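Local coordinates for protein SAM-dependent O-methyltransferase (Leptospira interrogans, PDB 2HNK) that binds S-adenosyl-L-homocysteine and probably transfers a methyl group from S-adenosylmethionine to an oxygen atom of its substrate, at residues Asp156-Leu168 / Gly200-Val214. Residues are numbered along the deposited sequence; the frame is centred on the assembly and turned at random.
Sequences DKENYPNYYPLIL and GIRKFNELVYNDSLV. With SAH (S-adenosyl-L-homocysteine), chain O.
Over one face of the F204 ring, offset toward the rim, lies Y160 CD2; the opposite face carries V208 CG2 from the phenylalanine's own helix, and N205 OD1 sits in plane at the edge. Y160 presents its edge to the first of these faces in a T-shaped pair, with centroids 5.4 Å apart and planes at 72°. The ring of Y164 meets F204 obliquely, CD1 standing 3.7 Å from F204 CE1, and has D211 OD2 at its edge, near its plane. With CG anti to the backbone N (chi1 -175°), Y164 reaches along helix 200-210, past V208 CG2, which lies 3.6 Å from Y164 CE1. Its phenol OH donates to D211 OD2 over 2.6 Å, on the anti side and tilted out of the carboxylate plane; D211 OD1 accepts from L213 N, closing an Asx turn, so both oxygens are engaged. L168 and V214 pack beside this bond. The two helices, whose segment axes approach to 8.5 Å at 35°, lie on the same face of the central sheet of this Rossmann-like methyltransferase fold, F204 and Y164 both touching L177 of strand 175-180. P161 is a knob among G200, K203, F204 and L207, its CD 3.2 Å from G200 O, while the side chain of K157 lies alongside that of I201. K157 NZ turns away to a salt bridge with D154 and a hydrogen bond to A155 O. Away from helix 200-210, Y163 OH donates to the syn lone pair of D156 OD1, which lies 3.0 Å from N6 of S-adenosyl-L-homocysteine.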
loop_
_atom_site.group_PDB
_atom_site.type_symbol
_atom_site.label_atom_id
_atom_site.label_comp_id
_atom_site.label_asym_id
_atom_site.label_seq_id
_atom_site.Cartn_x
_atom_site.Cartn_y
_atom_site.Cartn_z
ATOM N N ASP C 156 21.421 -6.291 -2.926
ATOM C CA ASP C 156 22.430 -5.440 -3.556
ATOM C C ASP C 156 21.825 -4.691 -4.747
ATOM O O ASP C 156 21.274 -5.297 -5.664
ATOM C CB ASP C 156 23.681 -6.244 -3.939
ATOM C CG ASP C 156 23.373 -7.417 -4.845
ATOM O OD1 ASP C 156 22.463 -8.207 -4.511
ATOM O OD2 ASP C 156 24.053 -7.545 -5.891
ATOM N N LYS C 157 21.924 -3.365 -4.699
ATOM C CA LYS C 157 21.153 -2.472 -5.565
ATOM C C LYS C 157 21.571 -2.551 -7.025
ATOM O O LYS C 157 20.730 -2.435 -7.927
ATOM C CB LYS C 157 21.256 -1.027 -5.069
ATOM C CG LYS C 157 21.075 -0.834 -3.560
ATOM C CD LYS C 157 19.723 -1.353 -3.071
ATOM C CE LYS C 157 19.643 -1.367 -1.551
ATOM N NZ LYS C 157 18.629 -2.341 -1.065
ATOM N N GLU C 158 22.868 -2.746 -7.257
ATOM C CA GLU C 158 23.403 -2.800 -8.623
ATOM C C GLU C 158 22.834 -3.984 -9.397
ATOM O O GLU C 158 22.784 -3.955 -10.633
ATOM C CB GLU C 158 24.928 -2.861 -8.606
ATOM C CG GLU C 158 25.472 -4.166 -8.079
ATOM C CD GLU C 158 26.956 -4.120 -7.838
ATOM O OE1 GLU C 158 27.504 -3.002 -7.663
ATOM O OE2 GLU C 158 27.572 -5.210 -7.809
ATOM N N ASN C 159 22.383 -5.004 -8.662
ATOM C CA ASN C 159 21.764 -6.185 -9.254
ATOM C C ASN C 159 20.241 -6.183 -9.378
ATOM O O ASN C 159 19.669 -7.186 -9.810
ATOM C CB ASN C 159 22.236 -7.454 -8.540
ATOM C CG ASN C 159 23.434 -8.099 -9.233
ATOM O OD1 ASN C 159 23.600 -7.974 -10.447
ATOM N ND2 ASN C 159 24.264 -8.792 -8.467
ATOM N N TYR C 160 19.589 -5.071 -9.014
ATOM C CA TYR C 160 18.124 -4.957 -9.095
ATOM C C TYR C 160 17.569 -5.299 -10.488
ATOM O O TYR C 160 16.614 -6.080 -10.583
ATOM C CB TYR C 160 17.646 -3.560 -8.672
ATOM C CG TYR C 160 17.307 -3.357 -7.204
ATOM C CD1 TYR C 160 17.990 -4.034 -6.191
ATOM C CD2 TYR C 160 16.312 -2.438 -6.827
ATOM C CE1 TYR C 160 17.671 -3.829 -4.837
ATOM C CE2 TYR C 160 15.993 -2.216 -5.479
ATOM C CZ TYR C 160 16.676 -2.910 -4.493
ATOM O OH TYR C 160 16.366 -2.687 -3.175
ATOM N N PRO C 161 18.148 -4.719 -11.573
ATOM C CA PRO C 161 17.654 -5.113 -12.905
ATOM C C PRO C 161 17.851 -6.598 -13.251
ATOM O O PRO C 161 17.159 -7.106 -14.120
ATOM C CB PRO C 161 18.437 -4.208 -13.872
ATOM C CG PRO C 161 19.607 -3.721 -13.110
ATOM C CD PRO C 161 19.216 -3.703 -11.665
ATOM N N ASN C 162 18.756 -7.291 -12.569
ATOM C CA ASN C 162 18.917 -8.730 -12.783
ATOM C C ASN C 162 17.967 -9.594 -11.956
ATOM O O ASN C 162 17.594 -10.694 -12.380
ATOM C CB ASN C 162 20.371 -9.149 -12.552
ATOM C CG ASN C 162 21.335 -8.400 -13.454
ATOM O OD1 ASN C 162 21.092 -8.256 -14.649
ATOM N ND2 ASN C 162 22.417 -7.897 -12.878
ATOM N N TYR C 163 17.575 -9.100 -10.779
ATOM C CA TYR C 163 16.591 -9.803 -9.960
ATOM C C TYR C 163 15.215 -9.772 -10.623
ATOM O O TYR C 163 14.471 -10.759 -10.586
ATOM C CB TYR C 163 16.539 -9.217 -8.541
ATOM C CG TYR C 163 17.798 -9.474 -7.738
ATOM C CD1 TYR C 163 18.229 -10.780 -7.494
ATOM C CD2 TYR C 163 18.561 -8.419 -7.221
ATOM C CE1 TYR C 163 19.384 -11.035 -6.760
ATOM C CE2 TYR C 163 19.722 -8.663 -6.472
ATOM C CZ TYR C 163 20.127 -9.980 -6.260
ATOM O OH TYR C 163 21.270 -10.271 -5.547
ATOM N N TYR C 164 14.910 -8.645 -11.265
ATOM C CA TYR C 164 13.589 -8.387 -11.835
ATOM C C TYR C 164 12.993 -9.526 -12.689
ATOM O O TYR C 164 11.913 -10.027 -12.362
ATOM C CB TYR C 164 13.577 -7.041 -12.569
ATOM C CG TYR C 164 12.216 -6.643 -13.078
ATOM C CD1 TYR C 164 11.186 -6.320 -12.191
ATOM C CD2 TYR C 164 11.951 -6.588 -14.449
ATOM C CE1 TYR C 164 9.917 -5.959 -12.665
ATOM C CE2 TYR C 164 10.693 -6.225 -14.926
ATOM C CZ TYR C 164 9.682 -5.918 -14.028
ATOM O OH TYR C 164 8.439 -5.554 -14.495
ATOM N N PRO C 165 13.681 -9.946 -13.775
ATOM C CA PRO C 165 13.105 -11.056 -14.576
ATOM C C PRO C 165 12.879 -12.350 -13.797
ATOM O O PRO C 165 11.896 -13.036 -14.046
ATOM C CB PRO C 165 14.127 -11.255 -15.710
ATOM C CG PRO C 165 15.393 -10.582 -15.223
ATOM C CD PRO C 165 14.947 -9.448 -14.356
ATOM N N LEU C 166 13.760 -12.661 -12.848
ATOM C CA LEU C 166 13.621 -13.842 -11.984
ATOM C C LEU C 166 12.426 -13.755 -11.018
ATOM O O LEU C 166 11.730 -14.761 -10.765
ATOM C CB LEU C 166 14.913 -14.087 -11.188
ATOM C CG LEU C 166 16.288 -14.171 -11.880
ATOM C CD1 LEU C 166 17.403 -14.324 -10.833
ATOM C CD2 LEU C 166 16.374 -15.305 -12.902
ATOM N N ILE C 167 12.208 -12.560 -10.470
ATOM C CA ILE C 167 11.051 -12.275 -9.612
ATOM C C ILE C 167 9.767 -12.476 -10.397
ATOM O O ILE C 167 8.827 -13.102 -9.923
ATOM C CB ILE C 167 11.107 -10.818 -9.066
ATOM C CG1 ILE C 167 12.254 -10.676 -8.047
ATOM C CG2 ILE C 167 9.755 -10.387 -8.477
ATOM C CD1 ILE C 167 12.726 -9.256 -7.837
ATOM N N LEU C 168 9.756 -11.951 -11.618
ATOM C CA LEU C 168 8.578 -11.948 -12.464
ATOM C C LEU C 168 8.200 -13.366 -12.895
ATOM O O LEU C 168 7.021 -13.677 -13.062
ATOM C CB LEU C 168 8.852 -11.077 -13.687
ATOM C CG LEU C 168 7.843 -9.990 -14.034
ATOM C CD1 LEU C 168 7.498 -9.139 -12.815
ATOM C CD2 LEU C 168 8.409 -9.131 -15.166
ATOM N N GLY C 200 21.906 0.683 -11.086
ATOM C CA GLY C 200 21.029 -0.490 -10.956
ATOM C C GLY C 200 19.585 -0.131 -10.635
ATOM O O GLY C 200 18.664 -0.580 -11.309
ATOM N N ILE C 201 19.394 0.712 -9.625
ATOM C CA ILE C 201 18.059 1.195 -9.238
ATOM C C ILE C 201 17.341 1.987 -10.350
ATOM O O ILE C 201 16.172 1.719 -10.629
ATOM C CB ILE C 201 18.113 1.983 -7.897
ATOM C CG1 ILE C 201 18.589 1.055 -6.780
ATOM C CG2 ILE C 201 16.743 2.609 -7.560
ATOM C CD1 ILE C 201 18.981 1.757 -5.509
ATOM N N ARG C 202 18.038 2.934 -10.988
ATOM C CA ARG C 202 17.484 3.670 -12.140
ATOM C C ARG C 202 17.008 2.748 -13.252
ATOM O O ARG C 202 15.901 2.915 -13.772
ATOM C CB ARG C 202 18.504 4.643 -12.739
ATOM C CG ARG C 202 18.636 5.968 -12.030
ATOM C CD ARG C 202 19.226 7.029 -12.964
ATOM N NE ARG C 202 19.817 8.125 -12.192
ATOM C CZ ARG C 202 21.118 8.249 -11.926
ATOM N NH1 ARG C 202 21.994 7.366 -12.384
ATOM N NH2 ARG C 202 21.548 9.268 -11.206
ATOM N N LYS C 203 17.863 1.795 -13.625
ATOM C CA LYS C 203 17.548 0.784 -14.635
ATOM C C LYS C 203 16.350 -0.063 -14.231
ATOM O O LYS C 203 15.493 -0.372 -15.057
ATOM C CB LYS C 203 18.749 -0.138 -14.853
ATOM C CG LYS C 203 19.864 0.447 -15.690
ATOM C CD LYS C 203 20.885 -0.632 -15.999
ATOM C CE LYS C 203 21.285 -0.618 -17.463
ATOM N NZ LYS C 203 21.526 -2.014 -17.948
ATOM N N PHE C 204 16.316 -0.460 -12.962
ATOM C CA PHE C 204 15.175 -1.192 -12.409
ATOM C C PHE C 204 13.890 -0.371 -12.533
ATOM O O PHE C 204 12.897 -0.865 -13.065
ATOM C CB PHE C 204 15.446 -1.590 -10.953
ATOM C CG PHE C 204 14.264 -2.202 -10.255
ATOM C CD1 PHE C 204 14.026 -3.574 -10.337
ATOM C CD2 PHE C 204 13.390 -1.411 -9.513
ATOM C CE1 PHE C 204 12.938 -4.152 -9.699
ATOM C CE2 PHE C 204 12.288 -1.977 -8.861
ATOM C CZ PHE C 204 12.062 -3.357 -8.952
ATOM N N ASN C 205 13.911 0.879 -12.064
ATOM C CA ASN C 205 12.717 1.738 -12.134
ATOM C C ASN C 205 12.224 1.896 -13.565
ATOM O O ASN C 205 11.025 1.898 -13.823
ATOM C CB ASN C 205 12.957 3.110 -11.491
ATOM C CG ASN C 205 13.150 3.029 -9.979
ATOM O OD1 ASN C 205 12.818 2.022 -9.349
ATOM N ND2 ASN C 205 13.685 4.092 -9.395
ATOM N N GLU C 206 13.179 1.996 -14.484
ATOM C CA GLU C 206 12.931 2.159 -15.909
ATOM C C GLU C 206 12.289 0.895 -16.502
ATOM O O GLU C 206 11.296 0.990 -17.219
ATOM C CB GLU C 206 14.263 2.498 -16.588
ATOM C CG GLU C 206 14.231 2.816 -18.070
ATOM C CD GLU C 206 15.626 3.221 -18.605
ATOM O OE1 GLU C 206 16.582 2.380 -18.576
ATOM O OE2 GLU C 206 15.751 4.394 -19.053
ATOM N N LEU C 207 12.851 -0.275 -16.186
ATOM C CA LEU C 207 12.293 -1.567 -16.618
ATOM C C LEU C 207 10.837 -1.741 -16.185
ATOM O O LEU C 207 9.981 -2.134 -16.980
ATOM C CB LEU C 207 13.110 -2.733 -16.045
ATOM C CG LEU C 207 14.373 -3.215 -16.758
ATOM C CD1 LEU C 207 15.154 -4.182 -15.858
ATOM C CD2 LEU C 207 14.022 -3.871 -18.106
ATOM N N VAL C 208 10.579 -1.456 -14.911
ATOM C CA VAL C 208 9.248 -1.586 -14.321
ATOM C C VAL C 208 8.253 -0.661 -15.024
ATOM O O VAL C 208 7.171 -1.089 -15.420
ATOM C CB VAL C 208 9.298 -1.281 -12.804
ATOM C CG1 VAL C 208 7.906 -1.064 -12.246
ATOM C CG2 VAL C 208 10.040 -2.385 -12.056
ATOM N N TYR C 209 8.648 0.601 -15.184
ATOM C CA TYR C 209 7.822 1.613 -15.829
ATOM C C TYR C 209 7.421 1.276 -17.258
ATOM O O TYR C 209 6.313 1.587 -17.672
ATOM C CB TYR C 209 8.523 2.971 -15.826
ATOM C CG TYR C 209 7.672 4.065 -16.426
ATOM C CD1 TYR C 209 6.501 4.481 -15.796
ATOM C CD2 TYR C 209 8.027 4.674 -17.627
ATOM C CE1 TYR C 209 5.713 5.475 -16.338
ATOM C CE2 TYR C 209 7.240 5.675 -18.180
ATOM C CZ TYR C 209 6.087 6.068 -17.526
ATOM O OH TYR C 209 5.300 7.058 -18.054
ATOM N N ASN C 210 8.325 0.663 -18.010
ATOM C CA ASN C 210 8.073 0.386 -19.416
ATOM C C ASN C 210 7.540 -1.023 -19.652
ATOM O O ASN C 210 7.253 -1.402 -20.783
ATOM C CB ASN C 210 9.342 0.648 -20.230
ATOM C CG ASN C 210 9.743 2.121 -20.228
ATOM O OD1 ASN C 210 9.006 2.980 -20.713
ATOM N ND2 ASN C 210 10.912 2.418 -19.680
ATOM N N ASP C 211 7.396 -1.787 -18.573
ATOM C CA ASP C 211 6.897 -3.156 -18.639
ATOM C C ASP C 211 5.367 -3.199 -18.598
ATOM O O ASP C 211 4.752 -2.849 -17.584
ATOM C CB ASP C 211 7.477 -3.986 -17.493
ATOM C CG ASP C 211 7.327 -5.474 -17.716
ATOM O OD1 ASP C 211 6.655 -5.865 -18.688
ATOM O OD2 ASP C 211 7.877 -6.254 -16.911
ATOM N N SER C 212 4.767 -3.633 -19.704
ATOM C CA SER C 212 3.309 -3.696 -19.836
ATOM C C SER C 212 2.735 -4.903 -19.106
ATOM O O SER C 212 1.531 -5.015 -18.936
ATOM C CB SER C 212 2.904 -3.730 -21.312
ATOM O OG SER C 212 3.448 -4.876 -21.946
ATOM N N LEU C 213 3.609 -5.798 -18.663
ATOM C CA LEU C 213 3.192 -6.975 -17.911
ATOM C C LEU C 213 2.922 -6.671 -16.437
ATOM O O LEU C 213 2.419 -7.534 -15.710
ATOM C CB LEU C 213 4.234 -8.095 -18.037
ATOM C CG LEU C 213 4.486 -8.721 -19.419
ATOM C CD1 LEU C 213 5.373 -9.938 -19.258
ATOM C CD2 LEU C 213 3.197 -9.112 -20.120
ATOM N N VAL C 214 3.257 -5.456 -16.002
ATOM C CA VAL C 214 3.068 -5.044 -14.610
ATOM C C VAL C 214 2.434 -3.657 -14.483
ATOM O O VAL C 214 2.363 -2.903 -15.451
ATOM C CB VAL C 214 4.410 -5.063 -13.791
ATOM C CG1 VAL C 214 5.157 -6.387 -13.969
ATOM C CG2 VAL C 214 5.311 -3.869 -14.158
HETATM N N SAH O . 15.457 -6.333 4.740
HETATM C CA SAH O . 16.502 -5.899 5.718
HETATM C CB SAH O . 17.500 -4.960 5.038
HETATM C CG SAH O . 18.307 -5.613 3.913
HETATM S SD SAH O . 19.962 -4.893 3.842
HETATM C C SAH O . 15.932 -5.272 7.001
HETATM O O SAH O . 16.667 -4.977 7.948
HETATM O OXT SAH O . 14.729 -5.047 7.128
HETATM C "C5'" SAH O . 20.522 -5.931 2.467
HETATM C "C4'" SAH O . 20.967 -7.340 2.848
HETATM O "O4'" SAH O . 21.124 -8.095 1.664
HETATM C "C3'" SAH O . 22.303 -7.369 3.571
HETATM O "O3'" SAH O . 22.149 -8.097 4.767
HETATM C "C2'" SAH O . 23.263 -8.106 2.658
HETATM O "O2'" SAH O . 24.058 -9.012 3.396
HETATM C "C1'" SAH O . 22.325 -8.841 1.707
HETATM N N9 SAH O . 22.885 -9.048 0.352
HETATM C C8 SAH O . 23.811 -8.286 -0.325
HETATM N N7 SAH O . 24.042 -8.856 -1.535
HETATM C C5 SAH O . 23.274 -9.967 -1.644
HETATM C C6 SAH O . 23.110 -10.920 -2.649
HETATM N N6 SAH O . 23.788 -10.836 -3.787
HETATM N N1 SAH O . 22.235 -11.974 -2.458
HETATM C C2 SAH O . 21.516 -12.084 -1.281
HETATM N N3 SAH O . 21.681 -11.137 -0.287
HETATM C C4 SAH O . 22.546 -10.100 -0.462
#